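Long-range contacts in putative alpha-L-fucosidase (Bacteroides thetaiotaomicron, PDB 4OUE), which probably hydrolyses alpha-L-fucosidic linkages as a glycoside hydrolase of family 29: residues Thr163-Ala168 with Cys192-Thr197; Ala204-Met209 with Pro251-Val256. All blocks are in the same frame, centred on the assembly; numbering follows the deposited sequence.

Contact 1: Thr163-Ala168 with Cys192-Thr197; sequences TWWDGA and CVIFGT. With IPT (1-methylethyl 1-thio-beta-D-galactopyranoside), chain D.
Cys192 and Thr163 open the contact: SG lies 3.3 Å from OG1, and that buried hydroxyl finds no hydrogen-bonding partner in the model. From Val193 onward the backbones pair as parallel strands. Thr163 N donates to Val193 O at 2.8 Å, Thr163 O accepts from Phe195 N at 2.9 Å, and Trp165 N donates to Phe195 O at 3.0 Å. Ile194 shares a side of the sheet with Thr163 and sends CG2 over one face of the Trp165 indole, toward the rim; this CH-pi contact places CG2 4.2 Å from the centroid of the six-membered ring. On the side of the sheet opposite to Ile194, Phe195 turns CG anti to the backbone N (chi1 175°), which carries its ring alongside that of Trp164. The two form an offset stack, with 3.9 Å between the phenyl and six-membered-ring centroids and planes only 3° apart, while Phe195 CB sits over the pyrrole part. The Trp164 edge meets IPT C6, and its NE1 is hydrogen-bonded to Glu253; an alanine here would probably leave one face of Phe195 without its stacking partner and the Glu253 carboxylate without this N-H. At Thr197, OG1 donates to Trp165 O at 2.7 Å, tilted 35° from the carbonyl plane, and accepts from a water that also donates to Asp166 O. The turn beyond Trp165 reaches the galactoside: IPT O4 donates to Asp166 OD1 and accepts from Gly167 N at 3.0 Å, while OD1 also takes the N-H of Ala168 in an Asx turn, with OD2 held by the Tyr123 hydroxyl. Strand 160-164, helix 175-188 and strand 193-195 make a beta-alpha-beta crossover of a TIM barrel, whose carboxy-terminal strand ends here line the sugar pocket.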
loop_
_atom_site.group_PDB
_atom_site.type_symbol
_atom_site.label_atom_id
_atom_site.label_comp_id
_atom_site.label_asym_id
_atom_site.label_seq_id
_atom_site.Cartn_x
_atom_site.Cartn_y
_atom_site.Cartn_z
ATOM N N THR A 163 -11.996 -2.461 -0.638
ATOM C CA THR A 163 -13.004 -1.621 -0.004
ATOM C C THR A 163 -12.316 -0.906 1.154
ATOM O O THR A 163 -11.666 -1.546 1.995
ATOM C CB THR A 163 -14.200 -2.457 0.502
ATOM O OG1 THR A 163 -14.969 -2.914 -0.620
ATOM C CG2 THR A 163 -15.115 -1.620 1.393
ATOM N N TRP A 164 -12.435 0.419 1.189
ATOM C CA TRP A 164 -11.687 1.225 2.148
ATOM C C TRP A 164 -12.605 1.823 3.202
ATOM O O TRP A 164 -13.548 2.558 2.878
ATOM C CB TRP A 164 -10.965 2.351 1.416
ATOM C CG TRP A 164 -9.538 2.570 1.842
ATOM C CD1 TRP A 164 -8.438 1.846 1.452
ATOM C CD2 TRP A 164 -9.050 3.604 2.704
ATOM N NE1 TRP A 164 -7.298 2.362 2.039
ATOM C CE2 TRP A 164 -7.648 3.443 2.807
ATOM C CE3 TRP A 164 -9.664 4.647 3.403
ATOM C CZ2 TRP A 164 -6.853 4.297 3.569
ATOM C CZ3 TRP A 164 -8.877 5.489 4.165
ATOM C CH2 TRP A 164 -7.483 5.309 4.244
ATOM N N TRP A 165 -12.324 1.517 4.468
ATOM C CA TRP A 165 -13.126 2.041 5.572
ATOM C C TRP A 165 -12.330 3.038 6.425
ATOM O O TRP A 165 -11.558 2.653 7.319
ATOM C CB TRP A 165 -13.663 0.893 6.437
ATOM C CG TRP A 165 -14.795 0.132 5.794
ATOM C CD1 TRP A 165 -15.604 0.561 4.776
ATOM C CD2 TRP A 165 -15.245 -1.187 6.136
ATOM N NE1 TRP A 165 -16.529 -0.414 4.464
ATOM C CE2 TRP A 165 -16.331 -1.495 5.286
ATOM C CE3 TRP A 165 -14.837 -2.133 7.081
ATOM C CZ2 TRP A 165 -17.017 -2.719 5.355
ATOM C CZ3 TRP A 165 -15.524 -3.356 7.152
ATOM C CH2 TRP A 165 -16.594 -3.635 6.291
ATOM N N ASP A 166 -12.528 4.317 6.135
ATOM C CA ASP A 166 -11.906 5.391 6.894
ATOM C C ASP A 166 -12.460 5.353 8.317
ATOM O O ASP A 166 -13.672 5.192 8.517
ATOM C CB ASP A 166 -12.222 6.734 6.228
ATOM C CG ASP A 166 -11.233 7.837 6.603
ATOM O OD1 ASP A 166 -10.790 7.896 7.774
ATOM O OD2 ASP A 166 -10.899 8.657 5.715
ATOM N N GLY A 167 -11.577 5.477 9.303
ATOM C CA GLY A 167 -11.987 5.436 10.698
ATOM C C GLY A 167 -12.270 6.812 11.272
ATOM O O GLY A 167 -12.681 6.933 12.430
ATOM N N ALA A 168 -12.054 7.852 10.470
ATOM C CA ALA A 168 -12.342 9.224 10.904
ATOM C C ALA A 168 -13.828 9.416 11.181
ATOM O O ALA A 168 -14.665 9.249 10.281
ATOM C CB ALA A 168 -11.877 10.223 9.862
ATOM N N CYS A 192 -11.894 -9.188 -2.705
ATOM C CA CYS A 192 -11.766 -7.787 -2.298
ATOM C C CYS A 192 -11.044 -7.614 -0.969
ATOM O O CYS A 192 -11.475 -8.141 0.053
ATOM C CB CYS A 192 -13.148 -7.127 -2.203
ATOM S SG CYS A 192 -13.125 -5.366 -1.737
ATOM N N VAL A 193 -9.953 -6.858 -0.983
ATOM C CA VAL A 193 -9.225 -6.552 0.239
ATOM C C VAL A 193 -9.965 -5.483 1.051
ATOM O O VAL A 193 -10.409 -4.466 0.503
ATOM C CB VAL A 193 -7.802 -6.073 -0.099
ATOM C CG1 VAL A 193 -7.101 -5.579 1.142
ATOM C CG2 VAL A 193 -7.016 -7.206 -0.727
ATOM N N ILE A 194 -10.125 -5.710 2.352
ATOM C CA ILE A 194 -10.766 -4.703 3.191
ATOM C C ILE A 194 -9.733 -3.957 4.032
ATOM O O ILE A 194 -9.018 -4.564 4.834
ATOM C CB ILE A 194 -11.827 -5.307 4.132
ATOM C CG1 ILE A 194 -13.000 -5.880 3.336
ATOM C CG2 ILE A 194 -12.335 -4.248 5.099
ATOM C CD1 ILE A 194 -14.045 -6.550 4.222
ATOM N N PHE A 195 -9.648 -2.646 3.831
ATOM C CA PHE A 195 -8.849 -1.792 4.701
ATOM C C PHE A 195 -9.726 -1.472 5.888
ATOM O O PHE A 195 -10.642 -0.645 5.784
ATOM C CB PHE A 195 -8.450 -0.506 3.978
ATOM C CG PHE A 195 -7.718 0.490 4.848
ATOM C CD1 PHE A 195 -6.347 0.390 5.040
ATOM C CD2 PHE A 195 -8.400 1.538 5.460
ATOM C CE1 PHE A 195 -5.672 1.311 5.826
ATOM C CE2 PHE A 195 -7.726 2.473 6.243
ATOM C CZ PHE A 195 -6.361 2.357 6.428
ATOM N N GLY A 196 -9.466 -2.143 7.010
ATOM C CA GLY A 196 -10.291 -1.992 8.197
ATOM C C GLY A 196 -9.696 -1.149 9.315
ATOM O O GLY A 196 -8.522 -1.284 9.672
ATOM N N THR A 197 -10.528 -0.291 9.896
ATOM C CA THR A 197 -10.109 0.540 11.020
ATOM C C THR A 197 -11.059 0.396 12.214
ATOM O O THR A 197 -12.236 0.045 12.056
ATOM C CB THR A 197 -10.039 2.021 10.615
ATOM O OG1 THR A 197 -11.272 2.388 9.990
ATOM C CG2 THR A 197 -8.890 2.256 9.641
HETATM C C1 IPT D . -7.471 8.550 10.531
HETATM C C2 IPT D . -8.442 7.522 10.997
HETATM O O2 IPT D . -8.699 7.679 12.343
HETATM C C3 IPT D . -7.878 6.166 10.703
HETATM O O3 IPT D . -8.798 5.197 11.078
HETATM C C4 IPT D . -7.534 6.051 9.244
HETATM O O4 IPT D . -8.698 6.040 8.488
HETATM C C5 IPT D . -6.688 7.223 8.839
HETATM O O5 IPT D . -7.326 8.420 9.155
HETATM C C6 IPT D . -6.427 7.185 7.366
HETATM O O6 IPT D . -5.338 7.974 7.044
HETATM S S1 IPT D . -8.061 10.164 10.997
HETATM C "C1'" IPT D . -6.731 11.334 10.909
HETATM C "C2'" IPT D . -6.209 11.660 12.269
HETATM C "C3'" IPT D . -5.586 10.734 10.178
HETATM O O HOH W 1 -14.216 2.770 9.781
#

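Contact 2: Ala204-Met209 with Pro251-Val256; sequences ADVRWM and PAETDV. With IPT (1-methylethyl 1-thio-beta-D-galactopyranoside), chain D.
Arg207 is bonded through its backbone to Pro251 and Glu253, which flank Ala252, in a single bridge. Arg207 N donates to Pro251 O at 2.8 Å; Glu253 N donates to Arg207 O at 2.9 Å. The guanidinium then lays one face on the Ala252 CB methyl, with NH2 3.8 Å from that carbon. Its three nitrogens are satisfied beyond the two segments, NE by the backbone carbonyl of Leu239, NH1 by that of Ile250 and NH2 by that of Trp221: three carbonyl acceptors, which probably fix the rotation of the guanidinium and offset its buried charge. Segment 204-209 is bonded by its backbone to strand 193-195 and the residue after it on one side and to 251-253 on the other, so this irregular segment closes the TIM barrel between strands 193-195 and 253-257. Glu253 spends its carboxylate toward the barrel interior, OE2 on Trp164 NE1 and OE1 on Trp17 NE1, while Val206 CG2 lies 4.1 Å from its OE1. On the other flank Met209, bent at both chi2 and chi3, crosses Thr254 at about a right angle; its CE reaches Thr254 CG2 at 3.9 Å. Asp255 meets the Trp208 ring at its edge, where OD1 takes a weak hydrogen bond from NE1 (3.0 Å, with 127° at the hydrogen). The same carboxylate places OD2 2.6 Å from IPT O6, and IPT C5 lies 3.5 Å above the plane of the Trp208 ring, over its centre.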
loop_
_atom_site.group_PDB
_atom_site.type_symbol
_atom_site.label_atom_id
_atom_site.label_comp_id
_atom_site.label_asym_id
_atom_site.label_seq_id
_atom_site.Cartn_x
_atom_site.Cartn_y
_atom_site.Cartn_z
ATOM N N ALA A 204 -10.865 -6.791 9.004
ATOM C CA ALA A 204 -9.793 -6.143 8.247
ATOM C C ALA A 204 -8.818 -7.128 7.606
ATOM O O ALA A 204 -8.349 -8.058 8.266
ATOM C CB ALA A 204 -9.028 -5.200 9.161
ATOM N N ASP A 205 -8.496 -6.910 6.329
ATOM C CA ASP A 205 -7.410 -7.645 5.675
ATOM C C ASP A 205 -6.091 -6.895 5.811
ATOM O O ASP A 205 -5.018 -7.508 5.869
ATOM C CB ASP A 205 -7.702 -7.848 4.186
ATOM C CG ASP A 205 -8.845 -8.804 3.944
ATOM O OD1 ASP A 205 -8.770 -9.947 4.439
ATOM O OD2 ASP A 205 -9.824 -8.406 3.269
ATOM N N VAL A 206 -6.179 -5.563 5.810
ATOM C CA VAL A 206 -5.003 -4.710 5.974
ATOM C C VAL A 206 -5.356 -3.590 6.954
ATOM O O VAL A 206 -6.541 -3.255 7.126
ATOM C CB VAL A 206 -4.478 -4.138 4.617
ATOM C CG1 VAL A 206 -4.139 -5.276 3.638
ATOM C CG2 VAL A 206 -5.498 -3.171 3.992
ATOM N N ARG A 207 -4.331 -3.027 7.596
ATOM C CA ARG A 207 -4.517 -2.053 8.668
ATOM C C ARG A 207 -3.924 -0.697 8.309
ATOM O O ARG A 207 -3.092 -0.588 7.405
ATOM C CB ARG A 207 -3.837 -2.559 9.953
ATOM C CG ARG A 207 -2.287 -2.502 9.909
ATOM C CD ARG A 207 -1.645 -3.058 11.187
ATOM N NE ARG A 207 -0.226 -2.709 11.293
ATOM C CZ ARG A 207 0.778 -3.557 11.064
ATOM N NH1 ARG A 207 0.526 -4.813 10.708
ATOM N NH2 ARG A 207 2.037 -3.149 11.182
ATOM N N TRP A 208 -4.337 0.339 9.032
ATOM C CA TRP A 208 -3.661 1.625 8.941
ATOM C C TRP A 208 -2.342 1.538 9.696
ATOM O O TRP A 208 -2.167 0.661 10.551
ATOM C CB TRP A 208 -4.536 2.720 9.556
ATOM C CG TRP A 208 -3.993 4.105 9.325
ATOM C CD1 TRP A 208 -3.387 4.584 8.188
ATOM C CD2 TRP A 208 -4.006 5.186 10.259
ATOM N NE1 TRP A 208 -3.035 5.902 8.364
ATOM C CE2 TRP A 208 -3.400 6.291 9.629
ATOM C CE3 TRP A 208 -4.477 5.323 11.572
ATOM C CZ2 TRP A 208 -3.255 7.526 10.269
ATOM C CZ3 TRP A 208 -4.328 6.544 12.208
ATOM C CH2 TRP A 208 -3.728 7.635 11.554
ATOM N N MET A 209 -1.405 2.431 9.397
ATOM C CA MET A 209 -0.121 2.393 10.100
ATOM C C MET A 209 0.150 3.644 10.934
ATOM O O MET A 209 1.303 3.928 11.271
ATOM C CB MET A 209 1.038 2.122 9.132
ATOM C CG MET A 209 0.781 2.599 7.719
ATOM S SD MET A 209 0.529 4.376 7.627
ATOM C CE MET A 209 2.185 4.924 8.045
ATOM N N PRO A 251 -1.423 -6.846 7.566
ATOM C CA PRO A 251 -0.309 -5.958 7.219
ATOM C C PRO A 251 -0.709 -4.494 7.022
ATOM O O PRO A 251 -1.882 -4.170 6.791
ATOM C CB PRO A 251 0.238 -6.557 5.916
ATOM C CG PRO A 251 -0.851 -7.422 5.383
ATOM C CD PRO A 251 -1.681 -7.870 6.537
ATOM N N ALA A 252 0.286 -3.615 7.114
ATOM C CA ALA A 252 0.058 -2.180 7.067
ATOM C C ALA A 252 -0.027 -1.616 5.647
ATOM O O ALA A 252 0.833 -1.873 4.794
ATOM C CB ALA A 252 1.140 -1.454 7.858
ATOM N N GLU A 253 -1.068 -0.829 5.399
ATOM C CA GLU A 253 -1.163 -0.086 4.152
ATOM C C GLU A 253 -0.862 1.377 4.441
ATOM O O GLU A 253 -1.538 2.005 5.250
ATOM C CB GLU A 253 -2.558 -0.232 3.556
ATOM C CG GLU A 253 -2.688 0.332 2.149
ATOM C CD GLU A 253 -4.111 0.263 1.645
ATOM O OE1 GLU A 253 -4.450 -0.706 0.931
ATOM O OE2 GLU A 253 -4.897 1.173 1.975
ATOM N N THR A 254 0.151 1.917 3.775
ATOM C CA THR A 254 0.596 3.291 4.012
ATOM C C THR A 254 -0.050 4.279 3.032
ATOM O O THR A 254 0.137 4.156 1.817
ATOM C CB THR A 254 2.122 3.352 3.869
ATOM O OG1 THR A 254 2.707 2.417 4.788
ATOM C CG2 THR A 254 2.645 4.729 4.169
ATOM N N ASP A 255 -0.789 5.259 3.556
ATOM C CA ASP A 255 -1.497 6.238 2.713
ATOM C C ASP A 255 -0.925 7.646 2.810
ATOM O O ASP A 255 -0.638 8.132 3.903
ATOM C CB ASP A 255 -2.996 6.277 3.032
ATOM C CG ASP A 255 -3.292 6.652 4.490
ATOM O OD1 ASP A 255 -2.563 6.199 5.407
ATOM O OD2 ASP A 255 -4.279 7.399 4.725
ATOM N N VAL A 256 -0.779 8.306 1.665
ATOM C CA VAL A 256 -0.241 9.656 1.642
ATOM C C VAL A 256 -0.681 10.387 0.371
ATOM O O VAL A 256 -0.881 9.768 -0.683
ATOM C CB VAL A 256 1.302 9.633 1.773
ATOM C CG1 VAL A 256 1.937 8.888 0.603
ATOM C CG2 VAL A 256 1.863 11.034 1.893
HETATM C C1 IPT D . -7.471 8.550 10.531
HETATM C C2 IPT D . -8.442 7.522 10.997
HETATM O O2 IPT D . -8.699 7.679 12.343
HETATM C C3 IPT D . -7.878 6.166 10.703
HETATM O O3 IPT D . -8.798 5.197 11.078
HETATM C C4 IPT D . -7.534 6.051 9.244
HETATM O O4 IPT D . -8.698 6.040 8.488
HETATM C C5 IPT D . -6.688 7.223 8.839
HETATM O O5 IPT D . -7.326 8.420 9.155
HETATM C C6 IPT D . -6.427 7.185 7.366
HETATM O O6 IPT D . -5.338 7.974 7.044
HETATM S S1 IPT D . -8.061 10.164 10.997
HETATM C "C1'" IPT D . -6.731 11.334 10.909
HETATM C "C2'" IPT D . -6.209 11.660 12.269
HETATM C "C3'" IPT D . -5.586 10.734 10.178
#

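Overall arrangement
Both contacts are buried in the TIM-barrel domain, with centres about 9 Å apart, and neither lies at the surface. Contact 1 joins two neighbouring parallel strands through a continuous ladder; contact 2 ties an irregular segment to strand 253-257 by one isolated bridge. The backbone of Ile194 bonds to that of Asp205, so 204-209 lies beside strand 193-195, the strand that contact 1 pairs with 160-164. Their chemistry differs accordingly: the first adds an aromatic stack to its strand pairing, while the second has charged side chains whose polar partners lie mostly outside its two segments. Both face IPT, contact 1 gripping O4 and contact 2 covering a sugar face and approaching O6.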